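Local structure of aminopentol aminotransferase (Sphingopyxis macrogoltabida, 6HBS) at residues T195-E200 and V232-R237. The protein transfers the amino group of aminopentol (hydrolysed fumonisin B1) to pyruvate with the help of pyridoxal 5'-phosphate, as a step in fumonisin degradation. Sequence-based numbering, arbitrary orientation.
Sequences TPFRHE and VRAGFR. With PLP (pyridoxal-5'-phosphate), chain C.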
loop_
_atom_site.group_PDB
_atom_site.type_symbol
_atom_site.label_atom_id
_atom_site.label_comp_id
_atom_site.label_asym_id
_atom_site.label_seq_id
_atom_site.Cartn_x
_atom_site.Cartn_y
_atom_site.Cartn_z
ATOM N N THR A 195 7.776 -17.846 -7.323
ATOM C CA THR A 195 6.605 -17.604 -8.155
ATOM C C THR A 195 6.169 -18.949 -8.733
ATOM O O THR A 195 6.968 -19.875 -8.864
ATOM C CB THR A 195 6.874 -16.566 -9.248
ATOM O OG1 THR A 195 7.869 -16.998 -10.179
ATOM C CG2 THR A 195 7.267 -15.238 -8.656
ATOM N N PRO A 196 4.878 -19.139 -9.027
ATOM C CA PRO A 196 4.384 -20.459 -9.396
ATOM C C PRO A 196 4.735 -20.868 -10.833
ATOM O O PRO A 196 4.675 -22.045 -11.134
ATOM C CB PRO A 196 2.869 -20.384 -9.199
ATOM C CG PRO A 196 2.548 -18.907 -9.285
ATOM C CD PRO A 196 3.790 -18.146 -8.888
ATOM N N PHE A 197 5.111 -19.906 -11.672
ATOM C CA PHE A 197 5.847 -20.182 -12.914
ATOM C C PHE A 197 6.811 -19.016 -13.150
ATOM O O PHE A 197 6.792 -18.017 -12.388
ATOM C CB PHE A 197 4.887 -20.478 -14.076
ATOM C CG PHE A 197 3.911 -19.403 -14.473
ATOM C CD1 PHE A 197 2.672 -19.293 -13.852
ATOM C CD2 PHE A 197 4.209 -18.547 -15.528
ATOM C CE1 PHE A 197 1.766 -18.320 -14.261
ATOM C CE2 PHE A 197 3.305 -17.570 -15.932
ATOM C CZ PHE A 197 2.092 -17.446 -15.288
ATOM N N ARG A 198 7.660 -19.123 -14.182
ATOM C CA ARG A 198 8.565 -18.059 -14.526
ATOM C C ARG A 198 7.796 -17.021 -15.345
ATOM O O ARG A 198 7.360 -17.314 -16.487
ATOM C CB ARG A 198 9.760 -18.583 -15.327
ATOM C CG ARG A 198 10.803 -17.518 -15.637
ATOM C CD ARG A 198 11.529 -17.080 -14.379
ATOM N NE ARG A 198 12.610 -16.163 -14.697
ATOM C CZ ARG A 198 13.469 -15.681 -13.811
ATOM N NH1 ARG A 198 13.267 -15.868 -12.509
ATOM N NH2 ARG A 198 14.528 -15.029 -14.259
ATOM N N HIS A 199 7.604 -15.827 -14.758
ATOM C CA HIS A 199 6.848 -14.741 -15.379
ATOM C C HIS A 199 7.603 -13.426 -15.183
ATOM O O HIS A 199 7.322 -12.666 -14.243
ATOM C CB HIS A 199 5.373 -14.715 -14.919
ATOM C CG HIS A 199 5.101 -14.766 -13.443
ATOM N ND1 HIS A 199 5.647 -13.869 -12.537
ATOM C CD2 HIS A 199 4.254 -15.543 -12.729
ATOM C CE1 HIS A 199 5.177 -14.143 -11.327
ATOM N NE2 HIS A 199 4.301 -15.150 -11.414
ATOM N N GLU A 200 8.583 -13.175 -16.065
ATOM C CA GLU A 200 9.420 -11.975 -15.954
ATOM C C GLU A 200 9.539 -11.273 -17.300
ATOM O O GLU A 200 9.402 -11.902 -18.357
ATOM C CB GLU A 200 10.811 -12.342 -15.417
ATOM C CG GLU A 200 10.755 -13.043 -14.061
ATOM C CD GLU A 200 10.119 -12.234 -12.937
ATOM O OE1 GLU A 200 9.597 -12.842 -11.965
ATOM O OE2 GLU A 200 10.171 -11.012 -13.013
ATOM N N VAL A 232 0.973 -13.353 -6.240
ATOM C CA VAL A 232 0.412 -12.016 -6.440
ATOM C C VAL A 232 -0.012 -11.843 -7.911
ATOM O O VAL A 232 -1.046 -11.201 -8.201
ATOM C CB VAL A 232 1.396 -10.919 -5.977
ATOM C CG1 VAL A 232 0.951 -9.542 -6.469
ATOM C CG2 VAL A 232 1.540 -10.926 -4.463
ATOM N N ARG A 233 0.817 -12.349 -8.837
ATOM C CA ARG A 233 0.590 -12.188 -10.240
ATOM C C ARG A 233 -0.345 -13.267 -10.811
ATOM O O ARG A 233 -1.273 -12.944 -11.604
ATOM C CB ARG A 233 1.888 -12.158 -11.044
ATOM C CG ARG A 233 1.693 -11.431 -12.368
ATOM C CD ARG A 233 2.924 -11.357 -13.243
ATOM N NE ARG A 233 3.981 -10.575 -12.623
ATOM C CZ ARG A 233 5.141 -10.262 -13.195
ATOM N NH1 ARG A 233 5.299 -10.404 -14.504
ATOM N NH2 ARG A 233 6.126 -9.763 -12.457
ATOM N N ALA A 234 -0.085 -14.535 -10.482
ATOM C CA ALA A 234 -0.796 -15.673 -11.131
ATOM C C ALA A 234 -2.060 -16.102 -10.365
ATOM O O ALA A 234 -2.864 -16.862 -10.894
ATOM C CB ALA A 234 0.163 -16.834 -11.268
ATOM N N GLY A 235 -2.219 -15.648 -9.111
ATOM C CA GLY A 235 -3.288 -16.117 -8.282
ATOM C C GLY A 235 -4.644 -15.914 -8.973
ATOM O O GLY A 235 -4.906 -14.865 -9.554
ATOM N N PHE A 236 -5.426 -16.995 -9.000
ATOM C CA PHE A 236 -6.780 -17.095 -9.517
ATOM C C PHE A 236 -6.848 -17.069 -11.045
ATOM O O PHE A 236 -7.959 -17.138 -11.589
ATOM C CB PHE A 236 -7.701 -16.025 -8.927
ATOM C CG PHE A 236 -7.845 -16.201 -7.448
ATOM C CD1 PHE A 236 -8.294 -17.398 -6.940
ATOM C CD2 PHE A 236 -7.557 -15.166 -6.570
ATOM C CE1 PHE A 236 -8.447 -17.562 -5.578
ATOM C CE2 PHE A 236 -7.733 -15.338 -5.208
ATOM C CZ PHE A 236 -8.171 -16.525 -4.718
ATOM N N ARG A 237 -5.711 -17.041 -11.738
ATOM C CA ARG A 237 -5.722 -17.298 -13.179
ATOM C C ARG A 237 -5.116 -18.693 -13.487
ATOM O O ARG A 237 -5.189 -19.162 -14.618
ATOM C CB ARG A 237 -5.036 -16.164 -13.944
ATOM C CG ARG A 237 -5.908 -14.948 -14.217
ATOM C CD ARG A 237 -5.176 -13.987 -15.127
ATOM N NE ARG A 237 -5.932 -12.792 -15.395
ATOM C CZ ARG A 237 -5.904 -11.695 -14.634
ATOM N NH1 ARG A 237 -5.222 -11.719 -13.493
ATOM N NH2 ARG A 237 -6.550 -10.598 -15.019
HETATM N N1 PLP C . 5.002 -10.268 -6.544
HETATM C C2 PLP C . 4.713 -10.526 -7.838
HETATM C C2A PLP C . 4.912 -11.900 -8.432
HETATM C C3 PLP C . 4.128 -9.470 -8.659
HETATM O O3 PLP C . 3.815 -9.696 -9.952
HETATM C C4 PLP C . 3.876 -8.142 -8.054
HETATM C C4A PLP C . 3.263 -7.096 -8.914
HETATM C C5 PLP C . 4.302 -7.971 -6.633
HETATM C C6 PLP C . 4.820 -9.067 -5.953
HETATM C C5A PLP C . 4.129 -6.655 -5.876
HETATM O O4P PLP C . 2.745 -6.223 -5.867
HETATM P P PLP C . 2.550 -4.625 -5.802
HETATM O O1P PLP C . 3.003 -4.046 -7.065
HETATM O O2P PLP C . 3.437 -4.181 -4.674
HETATM O O3P PLP C . 1.057 -4.536 -5.570
HETATM O O HOH W 1 2.558 -14.956 -9.147
#
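Just past the end of strand 226-230 and beside bound pyridoxal phosphate, Arg233 meets the ring and the carbonyl of His199, and Ala234 packs on Pro196 and Phe197. Val232 leads in from the cofactor side: its branched side chain lies against the pyridine ring, CG1 coming to 3.6 Å from C4 of PLP, a compact apolar surface suited to a flat ring. Arg233 then does most of the joining. Its chain starts out extended, CG anti to the backbone N (chi1 -156°), which carries CD over one face of the His199 imidazole in a CH-pi contact, 4.0 Å from the ring centroid. The bend at chi3 then sets the guanidinium, tilted by 29° to that ring, with His199 ND1 above its centre. Arginine suits the place because it offers both a flat face and a donor-rich edge: in its own plane NE gives a nearly straight hydrogen bond of 2.8 Å to O3 of PLP, and NH2 adds a weak one. NH1 is held by Asn377, while the carboxylate of Glu200, anchored through OE1 to the backbone of Tyr145, probably adds a favourable field at longer range. Next comes Ala234, whose methyl is small enough to fit against Pro196 CG and Phe197 CE1, each 3.7 Å from CB. Its backbone N donates to a water that is also hydrogen-bonded to His199 NE2 at 2.9 Å, tying the imidazole's rim to segment 232-237. On the face turned from Arg233, the imidazole has Phe197 O, which also accepts a bond from Thr195 OG1. Arg237 N returns to Ala234 O, closing a type II beta turn over Gly235 and Phe236. The connections that follow two neighbouring parallel strands, 189-194 and 226-230, thus build one wall of the PLP pocket, in the fold-type I architecture that class-III aminotransferases share.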